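Local coordinates for adhesion G-protein coupled receptor G6 (Danio rerio, PDB 6V55), which is an adhesion G-protein coupled receptor linked to myelination, whose calcium-binding extracellular region probably takes part in cell adhesion and in controlling signalling, at residues T391-S394 / T399-I402; F683-N688 / N737-S742. All coordinates share one frame; numbering follows the deposited sequence.

How the contacts relate
Contact 1 comes first along the chain and closes before contact 2 opens. It sits in the SEA domain and pairs the end of strand 380-392 with the start of strand 399-410, neighbours in a five-stranded antiparallel sheet. Contact 2 lies much later, where the loop between strands 671-677 and 697-701 meets a short, weakly bonded turn of helix around 738-741 in the GPS motif region. Their centres are about 80 Å apart and their nearest atoms about 63 Å; they do not touch and share no strand or sheet. Both lie at the surface, far from the chain centre. This spread fits an extended multidomain extracellular region: one contact is local to a hairpin, the other joins distant parts of the sequence.

Contact 1: T391-S394 / T399-I402; sequences TVLS and TRQI. Unlike the reference sequence in segment 399-402: Ile402 (reference Thr).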
loop_
_atom_site.group_PDB
_atom_site.type_symbol
_atom_site.label_atom_id
_atom_site.label_comp_id
_atom_site.label_asym_id
_atom_site.label_seq_id
_atom_site.Cartn_x
_atom_site.Cartn_y
_atom_site.Cartn_z
ATOM N N THR A 391 -0.944 35.667 35.352
ATOM C CA THR A 391 -0.096 35.826 36.523
ATOM C C THR A 391 0.413 37.252 36.538
ATOM O O THR A 391 0.988 37.680 35.538
ATOM C CB THR A 391 1.122 34.891 36.439
ATOM O OG1 THR A 391 0.746 33.529 36.199
ATOM C CG2 THR A 391 1.830 34.917 37.712
ATOM N N VAL A 392 0.280 37.975 37.664
ATOM C CA VAL A 392 0.971 39.270 37.731
ATOM C C VAL A 392 2.454 39.038 37.969
ATOM O O VAL A 392 2.880 37.956 38.415
ATOM C CB VAL A 392 0.429 40.209 38.831
ATOM C CG1 VAL A 392 -1.050 40.589 38.623
ATOM C CG2 VAL A 392 0.726 39.692 40.207
ATOM N N LEU A 393 3.264 40.063 37.685
ATOM C CA LEU A 393 4.688 39.999 37.949
ATOM C C LEU A 393 5.023 40.980 39.065
ATOM O O LEU A 393 4.407 40.929 40.141
ATOM C CB LEU A 393 5.457 40.270 36.659
ATOM C CG LEU A 393 4.927 39.385 35.506
ATOM C CD1 LEU A 393 5.415 39.749 34.110
ATOM C CD2 LEU A 393 5.121 37.888 35.819
ATOM N N SER A 394 5.996 41.861 38.836
ATOM C CA SER A 394 6.471 42.720 39.916
ATOM C C SER A 394 5.534 43.903 40.151
ATOM O O SER A 394 5.003 44.040 41.259
ATOM C CB SER A 394 7.902 43.193 39.645
ATOM O OG SER A 394 8.613 43.383 40.865
ATOM N N THR A 399 0.661 41.900 33.962
ATOM C CA THR A 399 0.416 40.467 33.901
ATOM C C THR A 399 1.138 39.826 32.724
ATOM O O THR A 399 1.276 40.422 31.652
ATOM C CB THR A 399 -1.059 40.130 33.743
ATOM O OG1 THR A 399 -1.593 40.877 32.635
ATOM C CG2 THR A 399 -1.766 40.493 34.963
ATOM N N ARG A 400 1.543 38.576 32.946
ATOM C CA ARG A 400 1.869 37.620 31.904
ATOM C C ARG A 400 0.630 36.783 31.656
ATOM O O ARG A 400 0.098 36.174 32.588
ATOM C CB ARG A 400 3.023 36.721 32.321
ATOM C CG ARG A 400 3.384 35.723 31.233
ATOM C CD ARG A 400 4.495 34.748 31.658
ATOM N NE ARG A 400 5.472 35.327 32.586
ATOM C CZ ARG A 400 6.485 36.126 32.231
ATOM N NH1 ARG A 400 6.662 36.473 30.958
ATOM N NH2 ARG A 400 7.317 36.597 33.158
ATOM N N GLN A 401 0.174 36.750 30.411
ATOM C CA GLN A 401 -1.076 36.098 30.043
ATOM C C GLN A 401 -0.765 35.021 29.015
ATOM O O GLN A 401 0.039 35.252 28.111
ATOM C CB GLN A 401 -2.077 37.121 29.485
ATOM C CG GLN A 401 -2.440 38.256 30.457
ATOM C CD GLN A 401 -3.439 39.240 29.866
ATOM O OE1 GLN A 401 -4.086 38.946 28.863
ATOM N NE2 GLN A 401 -3.567 40.412 30.483
ATOM N N ILE A 402 -1.369 33.841 29.161
ATOM C CA ILE A 402 -1.148 32.736 28.238
ATOM C C ILE A 402 -2.465 32.459 27.532
ATOM O O ILE A 402 -3.487 32.209 28.184
ATOM C CB ILE A 402 -0.605 31.481 28.938
ATOM C CG1 ILE A 402 0.699 31.818 29.653
ATOM C CG2 ILE A 402 -0.337 30.400 27.921
ATOM C CD1 ILE A 402 1.442 30.643 30.249
#
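Thr391 and Arg400 pair through their backbones near the turn end of an antiparallel beta hairpin in the SEA domain. Thr391 N donates to Arg400 O at 3.0 Å. Arg400 N returns a bond to Thr391 O at 2.8 Å. The two bonds close the ring of a hydrogen-bonded pair. Thr391 O also receives a CA-H...O contact from Thr399 CA at 3.3 Å. The next pair, Val392 with Thr399, is non-hydrogen-bonded. Their side chains diverge, yet Val392 CG1 still meets the methyl Thr399 CG2 at 3.7 Å. Thr399 OG1 is turned the other way and accepts from Gln401 NE2 at 3.0 Å, in the plane of that amide. The same hydroxyl is also hydrogen-bonded to Thr356 OG1, so this buried group has two polar partners. On the face that carries Thr391 and Arg400, the arginine starts out extended, with CG anti to the backbone N (chi1 -179°). Its bend at chi3 (-32°) then turns the guanidinium to Leu393. Its guanidinium forms a salt bridge to Asp439 through NH1. Leu393 crosses the arginine at about a right angle. Leu393 CD1 lies over one face of the guanidinium, and Leu393 CD2 comes within 3.7 Å of Arg400 NH2.

Contact 2: F683-N688 / N737-S742; sequences FQDHQN and NLQNYS
Gln739 reaches from a short, weakly bonded turn of helix around 738-741 to Asp685 and Gln687 in the loop that precedes strand 697-701. Gln739 to Tyr741 have left-handed backbone angles. Gln739 NE2 donates to Asp685 OD1 at 2.9 Å, with an N-H...O angle of 148°. The oxygen lies in the amide plane of Gln739, but the donor comes from above the carboxylate plane, 43° out of it. Gln687 arrives from the opposite direction and stacks its amide on that of Gln739, with the planes 25° apart. Gln687 OE1 sits 3.5 Å from Gln739 CD, and Gln687 CB lies 3.7 Å from Gln739 NE2. Both glutamines are extended beyond CG, which lets the two amides overlap although the CA atoms of Gln687 and Gln739 are 8.7 Å apart. Asp685 is itself fixed by an Asx turn. Gln687 N donates to Asp685 OD1 at 3.0 Å, from the face of the carboxylate opposite to Gln739 NE2. The other carboxylate oxygen, OD2, accepts from the backbone N of Trp745 in strand 744-746. Ser742 OG donates to Gln739 O at 3.0 Å, within the same turn. The contact joins a loop to the GPS motif region, which in adhesion receptors is part of the GAIN domain. The amides stack without a hydrogen bond between the glutamines. Three N-H groups on one carboxylate would probably favour its charged form.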
loop_
_atom_site.group_PDB
_atom_site.type_symbol
_atom_site.label_atom_id
_atom_site.label_comp_id
_atom_site.label_asym_id
_atom_site.label_seq_id
_atom_site.Cartn_x
_atom_site.Cartn_y
_atom_site.Cartn_z
ATOM N N PHE A 683 -21.405 -32.537 12.853
ATOM C CA PHE A 683 -22.082 -33.726 13.359
ATOM C C PHE A 683 -21.659 -34.048 14.789
ATOM O O PHE A 683 -21.484 -35.218 15.162
ATOM C CB PHE A 683 -21.825 -34.925 12.448
ATOM C CG PHE A 683 -22.257 -34.719 11.023
ATOM C CD1 PHE A 683 -21.347 -34.266 10.069
ATOM C CD2 PHE A 683 -23.568 -34.989 10.631
ATOM C CE1 PHE A 683 -21.732 -34.082 8.754
ATOM C CE2 PHE A 683 -23.958 -34.805 9.308
ATOM C CZ PHE A 683 -23.032 -34.346 8.371
ATOM N N GLN A 684 -21.517 -33.016 15.614
ATOM C CA GLN A 684 -21.074 -33.193 16.990
ATOM C C GLN A 684 -22.180 -33.782 17.861
ATOM O O GLN A 684 -23.353 -33.415 17.740
ATOM C CB GLN A 684 -20.607 -31.855 17.557
ATOM C CG GLN A 684 -19.473 -31.265 16.742
ATOM C CD GLN A 684 -18.976 -29.963 17.296
ATOM O OE1 GLN A 684 -18.938 -29.774 18.508
ATOM N NE2 GLN A 684 -18.551 -29.065 16.417
ATOM N N ASP A 685 -21.791 -34.711 18.734
ATOM C CA ASP A 685 -22.709 -35.445 19.601
ATOM C C ASP A 685 -22.036 -35.562 20.963
ATOM O O ASP A 685 -21.014 -36.249 21.092
ATOM C CB ASP A 685 -23.018 -36.826 19.018
ATOM C CG ASP A 685 -24.290 -37.456 19.576
ATOM O OD1 ASP A 685 -24.692 -37.167 20.725
ATOM O OD2 ASP A 685 -24.892 -38.282 18.852
ATOM N N HIS A 686 -22.603 -34.900 21.973
ATOM C CA HIS A 686 -22.095 -34.995 23.332
ATOM C C HIS A 686 -22.829 -36.049 24.168
ATOM O O HIS A 686 -22.615 -36.118 25.384
ATOM C CB HIS A 686 -22.170 -33.632 24.011
ATOM C CG HIS A 686 -21.212 -32.626 23.450
ATOM N ND1 HIS A 686 -21.317 -31.274 23.707
ATOM C CD2 HIS A 686 -20.136 -32.773 22.642
ATOM C CE1 HIS A 686 -20.350 -30.632 23.077
ATOM N NE2 HIS A 686 -19.619 -31.518 22.423
ATOM N N GLN A 687 -23.686 -36.862 23.547
ATOM C CA GLN A 687 -24.322 -37.995 24.207
ATOM C C GLN A 687 -23.878 -39.295 23.546
ATOM O O GLN A 687 -24.699 -40.157 23.231
ATOM C CB GLN A 687 -25.845 -37.853 24.170
ATOM C CG GLN A 687 -26.392 -36.996 25.311
ATOM C CD GLN A 687 -27.885 -36.708 25.192
ATOM O OE1 GLN A 687 -28.297 -35.548 25.149
ATOM N NE2 GLN A 687 -28.703 -37.762 25.152
ATOM N N ASN A 688 -22.580 -39.449 23.322
ATOM C CA ASN A 688 -22.065 -40.571 22.553
ATOM C C ASN A 688 -21.385 -41.629 23.402
ATOM O O ASN A 688 -20.842 -42.584 22.831
ATOM C CB ASN A 688 -21.080 -40.069 21.491
ATOM C CG ASN A 688 -21.675 -40.088 20.101
ATOM O OD1 ASN A 688 -22.776 -40.614 19.896
ATOM N ND2 ASN A 688 -20.955 -39.513 19.132
ATOM N N ASN A 737 -34.291 -35.899 15.187
ATOM C CA ASN A 737 -35.286 -35.828 16.244
ATOM C C ASN A 737 -34.691 -35.975 17.636
ATOM O O ASN A 737 -35.364 -35.623 18.619
ATOM C CB ASN A 737 -36.353 -36.901 16.028
ATOM C CG ASN A 737 -37.312 -36.538 14.928
ATOM O OD1 ASN A 737 -37.798 -35.412 14.871
ATOM N ND2 ASN A 737 -37.569 -37.478 14.022
ATOM N N LEU A 738 -33.461 -36.481 17.738
ATOM C CA LEU A 738 -32.845 -36.710 19.035
ATOM C C LEU A 738 -32.470 -35.389 19.688
ATOM O O LEU A 738 -32.330 -34.369 19.011
ATOM C CB LEU A 738 -31.609 -37.592 18.883
ATOM C CG LEU A 738 -31.851 -39.029 18.413
ATOM C CD1 LEU A 738 -30.576 -39.845 18.516
ATOM C CD2 LEU A 738 -32.969 -39.717 19.182
ATOM N N GLN A 739 -32.376 -35.427 21.023
ATOM C CA GLN A 739 -31.912 -34.344 21.899
ATOM C C GLN A 739 -32.716 -33.054 21.706
ATOM O O GLN A 739 -32.177 -32.009 21.343
ATOM C CB GLN A 739 -30.410 -34.120 21.713
ATOM C CG GLN A 739 -29.609 -35.412 21.899
ATOM C CD GLN A 739 -28.115 -35.222 21.679
ATOM O OE1 GLN A 739 -27.563 -34.142 21.941
ATOM N NE2 GLN A 739 -27.452 -36.272 21.186
ATOM N N ASN A 740 -34.030 -33.194 21.932
ATOM C CA ASN A 740 -35.063 -32.156 21.799
ATOM C C ASN A 740 -35.036 -31.504 20.418
ATOM O O ASN A 740 -34.981 -30.272 20.285
ATOM C CB ASN A 740 -34.967 -31.111 22.913
ATOM C CG ASN A 740 -36.284 -30.363 23.111
ATOM O OD1 ASN A 740 -37.358 -30.864 22.744
ATOM N ND2 ASN A 740 -36.205 -29.149 23.653
ATOM N N TYR A 741 -35.005 -32.376 19.398
ATOM C CA TYR A 741 -35.072 -32.021 17.976
ATOM C C TYR A 741 -33.890 -31.140 17.554
ATOM O O TYR A 741 -34.032 -30.207 16.760
ATOM C CB TYR A 741 -36.429 -31.386 17.630
ATOM C CG TYR A 741 -37.586 -32.246 18.073
ATOM C CD1 TYR A 741 -37.957 -33.375 17.334
ATOM C CD2 TYR A 741 -38.288 -31.963 19.245
ATOM C CE1 TYR A 741 -39.013 -34.189 17.735
ATOM C CE2 TYR A 741 -39.341 -32.771 19.657
ATOM C CZ TYR A 741 -39.701 -33.880 18.896
ATOM O OH TYR A 741 -40.754 -34.690 19.307
ATOM N N SER A 742 -32.713 -31.428 18.124
ATOM C CA SER A 742 -31.461 -30.813 17.709
ATOM C C SER A 742 -30.565 -31.741 16.907
ATOM O O SER A 742 -29.820 -31.263 16.053
ATOM C CB SER A 742 -30.673 -30.307 18.925
ATOM O OG SER A 742 -29.924 -31.353 19.521
#